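Local structure of outer membrane protein assembly factor BamA (Haemophilus ducreyi, 4K3C) at residues Asn344-Tyr356 with Ala368-Lys382. The protein probably serves, as part of the Bam complex, in assembling beta-barrel proteins and inserting them into the outer membrane. Sequence-based numbering, arbitrary orientation.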
ATOM      1  N   ASN A 344     -30.290  -5.218  -1.077  1.00 46.39           N
ATOM      2  CA  ASN A 344     -29.171  -6.117  -0.700  1.00 55.85           C
ATOM      3  C   ASN A 344     -28.806  -6.449   0.785  1.00 78.74           C
ATOM      4  O   ASN A 344     -28.660  -7.642   1.108  1.00 78.05           O
ATOM      5  CB  ASN A 344     -27.918  -5.729  -1.478  1.00 41.82           C
ATOM      6  CG  ASN A 344     -27.930  -6.294  -2.864  1.00 50.04           C
ATOM      7  OD1 ASN A 344     -28.622  -7.286  -3.132  1.00 54.53           O
ATOM      8  ND2 ASN A 344     -27.171  -5.678  -3.764  1.00 54.60           N
ATOM      9  N   LYS A 345     -28.609  -5.438   1.646  1.00 60.93           N
ATOM     10  CA  LYS A 345     -28.527  -5.647   3.119  1.00 54.14           C
ATOM     11  C   LYS A 345     -27.544  -6.711   3.653  1.00 49.91           C
ATOM     12  O   LYS A 345     -27.967  -7.757   4.178  1.00 41.14           O
ATOM     13  CB  LYS A 345     -29.918  -5.953   3.703  1.00 45.52           C
ATOM     14  CG  LYS A 345     -30.596  -4.778   4.374  1.00 53.84           C
ATOM     15  CD  LYS A 345     -32.033  -5.116   4.741  1.00 62.78           C
ATOM     16  CE  LYS A 345     -32.783  -3.896   5.242  1.00 61.37           C
ATOM     17  NZ  LYS A 345     -32.926  -3.896   6.720  1.00 59.25           N
ATOM     18  N   TYR A 346     -26.247  -6.438   3.564  1.00 39.26           N
ATOM     19  CA  TYR A 346     -25.248  -7.421   3.985  1.00 40.18           C
ATOM     20  C   TYR A 346     -23.999  -6.730   4.546  1.00 51.17           C
ATOM     21  O   TYR A 346     -23.898  -5.495   4.536  1.00 50.87           O
ATOM     22  CB  TYR A 346     -24.869  -8.313   2.806  1.00 46.91           C
ATOM     23  CG  TYR A 346     -24.138  -7.569   1.691  1.00 54.75           C
ATOM     24  CD1 TYR A 346     -24.842  -6.812   0.746  1.00 58.62           C
ATOM     25  CD2 TYR A 346     -22.749  -7.609   1.590  1.00 52.99           C
ATOM     26  CE1 TYR A 346     -24.184  -6.121  -0.271  1.00 56.36           C
ATOM     27  CE2 TYR A 346     -22.085  -6.919   0.573  1.00 61.34           C
ATOM     28  CZ  TYR A 346     -22.809  -6.177  -0.356  1.00 56.24           C
ATOM     29  OH  TYR A 346     -22.152  -5.504  -1.365  1.00 49.27           O
ATOM     30  N   TYR A 347     -23.047  -7.520   5.040  1.00 55.94           N
ATOM     31  CA  TYR A 347     -21.780  -6.961   5.519  1.00 50.43           C
ATOM     32  C   TYR A 347     -20.622  -7.880   5.237  1.00 50.05           C
ATOM     33  O   TYR A 347     -20.801  -9.085   5.140  1.00 59.55           O
ATOM     34  CB  TYR A 347     -21.815  -6.641   7.013  1.00 41.98           C
ATOM     35  CG  TYR A 347     -22.286  -7.769   7.887  1.00 46.46           C
ATOM     36  CD1 TYR A 347     -21.415  -8.786   8.288  1.00 39.99           C
ATOM     37  CD2 TYR A 347     -23.602  -7.810   8.342  1.00 52.76           C
ATOM     38  CE1 TYR A 347     -21.852  -9.831   9.119  1.00 36.09           C
ATOM     39  CE2 TYR A 347     -24.046  -8.843   9.163  1.00 55.74           C
ATOM     40  CZ  TYR A 347     -23.171  -9.853   9.546  1.00 49.29           C
ATOM     41  OH  TYR A 347     -23.632 -10.868  10.353  1.00 51.86           O
ATOM     42  N   GLN A 348     -19.436  -7.302   5.100  1.00 37.46           N
ATOM     43  CA  GLN A 348     -18.240  -8.084   4.854  1.00 37.79           C
ATOM     44  C   GLN A 348     -17.146  -7.641   5.834  1.00 42.15           C
ATOM     45  O   GLN A 348     -17.086  -6.482   6.198  1.00 51.78           O
ATOM     46  CB  GLN A 348     -17.787  -7.934   3.395  1.00 37.58           C
ATOM     47  CG  GLN A 348     -18.928  -7.975   2.374  1.00 51.72           C
ATOM     48  CD  GLN A 348     -18.467  -8.296   0.948  1.00 66.02           C
ATOM     49  OE1 GLN A 348     -18.361  -7.406   0.092  1.00 64.17           O
ATOM     50  NE2 GLN A 348     -18.210  -9.577   0.684  1.00 74.84           N
ATOM     51  N   VAL A 349     -16.298  -8.570   6.271  1.00 42.61           N
ATOM     52  CA  VAL A 349     -15.178  -8.259   7.159  1.00 38.97           C
ATOM     53  C   VAL A 349     -14.018  -9.198   6.830  1.00 33.74           C
ATOM     54  O   VAL A 349     -14.252 -10.372   6.571  1.00 33.98           O
ATOM     55  CB  VAL A 349     -15.592  -8.392   8.650  1.00 49.91           C
ATOM     56  CG1 VAL A 349     -16.047  -9.813   8.970  1.00 38.05           C
ATOM     57  CG2 VAL A 349     -14.456  -7.976   9.568  1.00 55.52           C
ATOM     58  N   GLY A 350     -12.782  -8.683   6.809  1.00 28.44           N
ATOM     59  CA  GLY A 350     -11.617  -9.450   6.374  1.00 34.43           C
ATOM     60  C   GLY A 350     -10.342  -9.178   7.171  1.00 48.28           C
ATOM     61  O   GLY A 350     -10.173  -8.096   7.748  1.00 55.92           O
ATOM     62  N   THR A 351      -9.401 -10.106   7.162  1.00 42.44           N
ATOM     63  CA  THR A 351      -8.178  -9.911   7.901  1.00 41.34           C
ATOM     64  C   THR A 351      -7.049 -10.657   7.309  1.00 47.98           C
ATOM     65  O   THR A 351      -7.106 -11.839   7.265  1.00 54.12           O
ATOM     66  CB  THR A 351      -8.314 -10.486   9.278  1.00 48.48           C
ATOM     67  OG1 THR A 351      -9.589 -10.150   9.788  1.00 61.44           O
ATOM     68  CG2 THR A 351      -7.295  -9.914  10.191  1.00 32.37           C
ATOM     69  N   ASN A 352      -5.994  -9.978   6.900  1.00 48.87           N
ATOM     70  CA  ASN A 352      -4.800 -10.656   6.459  1.00 50.79           C
ATOM     71  C   ASN A 352      -3.605 -10.283   7.246  1.00 59.73           C
ATOM     72  O   ASN A 352      -3.597  -9.314   7.935  1.00 73.27           O
ATOM     73  CB  ASN A 352      -4.471 -10.352   5.029  1.00 51.47           C
ATOM     74  CG  ASN A 352      -5.635 -10.266   4.211  1.00 44.38           C
ATOM     75  OD1 ASN A 352      -6.188  -9.210   4.076  1.00 50.73           O
ATOM     76  ND2 ASN A 352      -6.049 -11.369   3.644  1.00 38.01           N
ATOM     77  N   PHE A 353      -2.569 -11.069   7.067  1.00 60.35           N
ATOM     78  CA  PHE A 353      -1.406 -11.045   7.875  1.00 56.69           C
ATOM     79  C   PHE A 353      -0.370 -11.625   6.996  1.00 51.90           C
ATOM     80  O   PHE A 353      -0.606 -12.602   6.359  1.00 61.83           O
ATOM     81  CB  PHE A 353      -1.647 -11.986   9.033  1.00 67.85           C
ATOM     82  CG  PHE A 353      -0.423 -12.397   9.745  1.00 76.08           C
ATOM     83  CD1 PHE A 353       0.411 -11.470  10.290  1.00 71.85           C
ATOM     84  CD2 PHE A 353      -0.123 -13.716   9.896  1.00 84.72           C
ATOM     85  CE1 PHE A 353       1.532 -11.846  10.947  1.00 73.83           C
ATOM     86  CE2 PHE A 353       0.995 -14.090  10.557  1.00 88.36           C
ATOM     87  CZ  PHE A 353       1.825 -13.150  11.081  1.00 85.03           C
ATOM     88  N   SER A 354       0.782 -11.008   6.943  1.00 47.61           N
ATOM     89  CA  SER A 354       1.915 -11.626   6.336  1.00 57.38           C
ATOM     90  C   SER A 354       3.066 -11.154   7.167  1.00 62.20           C
ATOM     91  O   SER A 354       3.116 -10.008   7.529  1.00 51.74           O
ATOM     92  CB  SER A 354       2.063 -11.188   4.906  1.00 49.51           C
ATOM     93  OG  SER A 354       2.460  -9.850   4.876  1.00 52.38           O
ATOM     94  N   GLY A 355       3.954 -12.069   7.508  1.00 62.51           N
ATOM     95  CA  GLY A 355       5.103 -11.797   8.329  1.00 46.04           C
ATOM     96  C   GLY A 355       6.289 -12.610   7.909  1.00 40.66           C
ATOM     97  O   GLY A 355       6.174 -13.656   7.336  1.00 32.33           O
ATOM     98  N   TYR A 356       7.448 -12.087   8.213  1.00 40.69           N
ATOM     99  CA  TYR A 356       8.718 -12.663   7.797  1.00 41.25           C
ATOM    100  C   TYR A 356       9.698 -12.777   8.969  1.00 47.98           C
ATOM    101  O   TYR A 356       9.902 -11.825   9.726  1.00 59.57           O
ATOM    102  CB  TYR A 356       9.349 -11.838   6.667  1.00 46.32           C
ATOM    103  CG  TYR A 356       8.557 -11.798   5.378  1.00 53.78           C
ATOM    104  CD1 TYR A 356       7.362 -11.101   5.297  1.00 53.77           C
ATOM    105  CD2 TYR A 356       9.023 -12.425   4.231  1.00 60.70           C
ATOM    106  CE1 TYR A 356       6.632 -11.056   4.127  1.00 49.45           C
ATOM    107  CE2 TYR A 356       8.300 -12.376   3.048  1.00 60.59           C
ATOM    108  CZ  TYR A 356       7.102 -11.687   3.010  1.00 51.18           C
ATOM    109  OH  TYR A 356       6.363 -11.631   1.861  1.00 45.92           O
ATOM    110  N   ALA A 368       8.634 -17.433   6.008  1.00 49.47           N
ATOM    111  CA  ALA A 368       7.499 -16.533   5.839  1.00 46.30           C
ATOM    112  C   ALA A 368       6.190 -17.273   6.011  1.00 41.67           C
ATOM    113  O   ALA A 368       6.076 -18.452   5.679  1.00 37.17           O
ATOM    114  CB  ALA A 368       7.543 -15.853   4.496  1.00 44.61           C
ATOM    115  N   THR A 369       5.206 -16.567   6.554  1.00 42.86           N
ATOM    116  CA  THR A 369       3.898 -17.141   6.830  1.00 48.80           C
ATOM    117  C   THR A 369       2.862 -16.098   6.447  1.00 41.28           C
ATOM    118  O   THR A 369       3.154 -14.914   6.484  1.00 36.20           O
ATOM    119  CB  THR A 369       3.740 -17.525   8.328  1.00 62.71           C
ATOM    120  OG1 THR A 369       3.566 -16.339   9.119  1.00 62.35           O
ATOM    121  CG2 THR A 369       4.968 -18.305   8.830  1.00 57.30           C
ATOM    122  N   LYS A 370       1.671 -16.549   6.057  1.00 44.84           N
ATOM    123  CA  LYS A 370       0.584 -15.674   5.600  1.00 46.10           C
ATOM    124  C   LYS A 370      -0.726 -16.328   6.011  1.00 50.49           C
ATOM    125  O   LYS A 370      -0.853 -17.561   5.978  1.00 44.13           O
ATOM    126  CB  LYS A 370       0.601 -15.527   4.070  1.00 36.88           C
ATOM    127  CG  LYS A 370       1.902 -14.993   3.496  1.00 47.07           C
ATOM    128  CD  LYS A 370       1.915 -15.032   1.968  1.00 48.05           C
ATOM    129  CE  LYS A 370       3.072 -14.183   1.378  1.00 64.32           C
ATOM    130  NZ  LYS A 370       4.472 -14.682   1.634  1.00 60.02           N
ATOM    131  N   GLY A 371      -1.702 -15.517   6.396  1.00 47.99           N
ATOM    132  CA  GLY A 371      -3.008 -16.042   6.755  1.00 51.30           C
ATOM    133  C   GLY A 371      -4.101 -15.043   6.434  1.00 49.99           C
ATOM    134  O   GLY A 371      -3.925 -13.850   6.626  1.00 45.41           O
ATOM    135  N   GLY A 372      -5.233 -15.523   5.946  1.00 48.37           N
ATOM    136  CA  GLY A 372      -6.333 -14.639   5.647  1.00 27.52           C
ATOM    137  C   GLY A 372      -7.674 -15.210   6.043  1.00 42.58           C
ATOM    138  O   GLY A 372      -7.911 -16.406   5.919  1.00 50.35           O
ATOM    139  N   LEU A 373      -8.557 -14.338   6.512  1.00 31.23           N
ATOM    140  CA  LEU A 373      -9.867 -14.727   6.978  1.00 35.21           C
ATOM    141  C   LEU A 373     -10.875 -13.784   6.359  1.00 50.37           C
ATOM    142  O   LEU A 373     -10.709 -12.564   6.424  1.00 59.36           O
ATOM    143  CB  LEU A 373      -9.899 -14.574   8.482  1.00 55.21           C
ATOM    144  CG  LEU A 373     -10.418 -15.712   9.346  1.00 72.93           C
ATOM    145  CD1 LEU A 373      -9.976 -15.450  10.785  1.00 70.73           C
ATOM    146  CD2 LEU A 373     -11.947 -15.820   9.246  1.00 81.98           C
ATOM    147  N   ALA A 374     -11.915 -14.348   5.753  1.00 51.06           N
ATOM    148  CA  ALA A 374     -12.935 -13.562   5.057  1.00 38.19           C
ATOM    149  C   ALA A 374     -14.312 -14.075   5.405  1.00 46.86           C
ATOM    150  O   ALA A 374     -14.573 -15.268   5.320  1.00 62.53           O
ATOM    151  CB  ALA A 374     -12.742 -13.652   3.579  1.00 28.49           C
ATOM    152  N   TYR A 375     -15.208 -13.174   5.764  1.00 40.09           N
ATOM    153  CA  TYR A 375     -16.531 -13.593   6.165  1.00 36.95           C
ATOM    154  C   TYR A 375     -17.597 -12.584   5.777  1.00 40.08           C
ATOM    155  O   TYR A 375     -17.469 -11.391   6.043  1.00 41.71           O
ATOM    156  CB  TYR A 375     -16.569 -13.825   7.666  1.00 30.41           C
ATOM    157  CG  TYR A 375     -17.947 -14.095   8.179  1.00 31.36           C
ATOM    158  CD1 TYR A 375     -18.649 -15.211   7.773  1.00 44.47           C
ATOM    159  CD2 TYR A 375     -18.551 -13.232   9.065  1.00 42.17           C
ATOM    160  CE1 TYR A 375     -19.925 -15.471   8.250  1.00 46.40           C
ATOM    161  CE2 TYR A 375     -19.825 -13.470   9.547  1.00 45.25           C
ATOM    162  CZ  TYR A 375     -20.504 -14.595   9.141  1.00 48.68           C
ATOM    163  OH  TYR A 375     -21.766 -14.829   9.624  1.00 53.57           O
ATOM    164  N   THR A 376     -18.654 -13.081   5.147  1.00 42.29           N
ATOM    165  CA  THR A 376     -19.797 -12.263   4.803  1.00 41.73           C
ATOM    166  C   THR A 376     -21.020 -12.862   5.442  1.00 42.15           C
ATOM    167  O   THR A 376     -21.180 -14.074   5.461  1.00 44.69           O
ATOM    168  CB  THR A 376     -20.070 -12.248   3.265  1.00 44.22           C
ATOM    169  OG1 THR A 376     -18.849 -12.041   2.551  1.00 55.99           O
ATOM    170  CG2 THR A 376     -21.055 -11.139   2.885  1.00 34.24           C
ATOM    171  N   ASN A 377     -21.887 -12.011   5.962  1.00 48.57           N
ATOM    172  CA  ASN A 377     -23.283 -12.398   6.110  1.00 55.01           C
ATOM    173  C   ASN A 377     -24.259 -11.268   5.831  1.00 54.39           C
ATOM    174  O   ASN A 377     -23.865 -10.115   5.596  1.00 47.29           O
ATOM    175  CB  ASN A 377     -23.593 -13.064   7.450  1.00 50.16           C
ATOM    176  CG  ASN A 377     -24.550 -14.240   7.293  1.00 52.32           C
ATOM    177  OD1 ASN A 377     -25.773 -14.080   7.295  1.00 49.28           O
ATOM    178  ND2 ASN A 377     -23.988 -15.427   7.127  1.00 58.85           N
ATOM    179  N   SER A 378     -25.535 -11.631   5.860  1.00 48.21           N
ATOM    180  CA  SER A 378     -26.604 -10.741   5.474  1.00 56.44           C
ATOM    181  C   SER A 378     -27.597 -10.640   6.617  1.00 48.95           C
ATOM    182  O   SER A 378     -27.401 -11.250   7.653  1.00 46.09           O
ATOM    183  CB  SER A 378     -27.286 -11.279   4.215  1.00 60.40           C
ATOM    184  OG  SER A 378     -27.647 -12.643   4.378  1.00 57.53           O
ATOM    185  N   PHE A 379     -28.661  -9.873   6.417  1.00 38.09           N
ATOM    186  CA  PHE A 379     -29.633  -9.616   7.458  1.00 41.25           C
ATOM    187  C   PHE A 379     -30.861  -8.996   6.812  1.00 43.63           C
ATOM    188  O   PHE A 379     -30.868  -8.743   5.613  1.00 44.56           O
ATOM    189  CB  PHE A 379     -29.048  -8.684   8.524  1.00 39.20           C
ATOM    190  CG  PHE A 379     -28.470  -7.410   7.975  1.00 53.01           C
ATOM    191  CD1 PHE A 379     -27.153  -7.350   7.559  1.00 50.06           C
ATOM    192  CD2 PHE A 379     -29.249  -6.262   7.878  1.00 52.29           C
ATOM    193  CE1 PHE A 379     -26.634  -6.172   7.056  1.00 51.29           C
ATOM    194  CE2 PHE A 379     -28.739  -5.078   7.370  1.00 42.84           C
ATOM    195  CZ  PHE A 379     -27.439  -5.030   6.960  1.00 49.57           C
ATOM    196  N   GLY A 380     -31.907  -8.756   7.591  1.00 48.11           N
ATOM    197  CA  GLY A 380     -33.123  -8.201   7.033  1.00 55.70           C
ATOM    198  C   GLY A 380     -33.834  -9.164   6.100  1.00 56.10           C
ATOM    199  O   GLY A 380     -34.493  -8.743   5.146  1.00 59.10           O
ATOM    200  N   GLY A 381     -33.709 -10.458   6.386  1.00 48.24           N
ATOM    201  CA  GLY A 381     -34.339 -11.489   5.582  1.00 52.59           C
ATOM    202  C   GLY A 381     -33.836 -11.476   4.152  1.00 61.98           C
ATOM    203  O   GLY A 381     -34.585 -11.711   3.199  1.00 78.19           O
ATOM    204  N   LYS A 382     -32.553 -11.187   4.002  1.00 54.78           N
ATOM    205  CA  LYS A 382     -31.934 -11.119   2.693  1.00 54.45           C
ATOM    206  C   LYS A 382     -30.765 -12.080   2.649  1.00 49.20           C
ATOM    207  O   LYS A 382     -30.130 -12.329   3.673  1.00 46.84           O
ATOM    208  CB  LYS A 382     -31.442  -9.701   2.422  1.00 39.72           C
ATOM    209  CG  LYS A 382     -32.549  -8.679   2.454  1.00 41.90           C
ATOM    210  CD  LYS A 382     -33.484  -8.821   1.260  1.00 47.96           C
ATOM    211  CE  LYS A 382     -34.665  -7.886   1.396  1.00 54.27           C
ATOM    212  NZ  LYS A 382     -34.247  -6.619   2.062  1.00 58.13           N
TER
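Ala368 lays its CB over one face of the Tyr356 ring, 4.1 Å from the ring centroid, a CH-pi contact for which a lone methyl is small enough. Thr369 pairs with Gly355 through both backbone N-H groups, and its OG1 lies obliquely 3.7 Å from Phe353 CE2. Gly355, lacking a side chain, leaves room for this Phe353 ring, which swings across it because CG stands opposite the backbone N (chi1 163°). Lys370 runs its aliphatic stem past Ser354 CB; its NZ forms a long, weak ion pair with Glu437 on the next strand.

Gly372 and Ala374 keep the face they share with Asn352 and Gly350 low, while Gly371 and Leu373 lie on the other with Phe353 and Thr351. This alternation suits a transmembrane beta-hairpin of the Omp85 barrel: strands 346-358 and 366-378 run antiparallel, flanked by strands 328-338 and 430-440, and the apolar and aromatic face is consistent with one turned to lipid.

Tyr375, broad enough to meet two neighbours, brings CE2 to the edge of the Tyr347 ring, 4.2 Å from Tyr347 CE1, and takes Val349 CG1 at its own edge. On the opposite face Thr376 offers a hydroxyl: Gln348 NE2 donates a nearly straight, in-plane bond (164°) to Thr376 OG1, which is also weakly linked to Tyr390. Asn377 sets its backbone O over the centre of the Tyr347 ring and accepts Tyr347 N there at 2.8 Å; its amide folds back, OD1 accepting Ser378 N. Short Ser378 can reach across the turn, OG donating to Lys382 O at 2.6 Å. Phe379 turns one flat face to Lys345, whose CB lies over it; Lys345 CG comes within 3.5 Å of Phe379 CE2, and the ring meets Tyr347 rim to rim. Lys345 O accepts Phe379 N (3.2 Å) and overlies the ring near its rim.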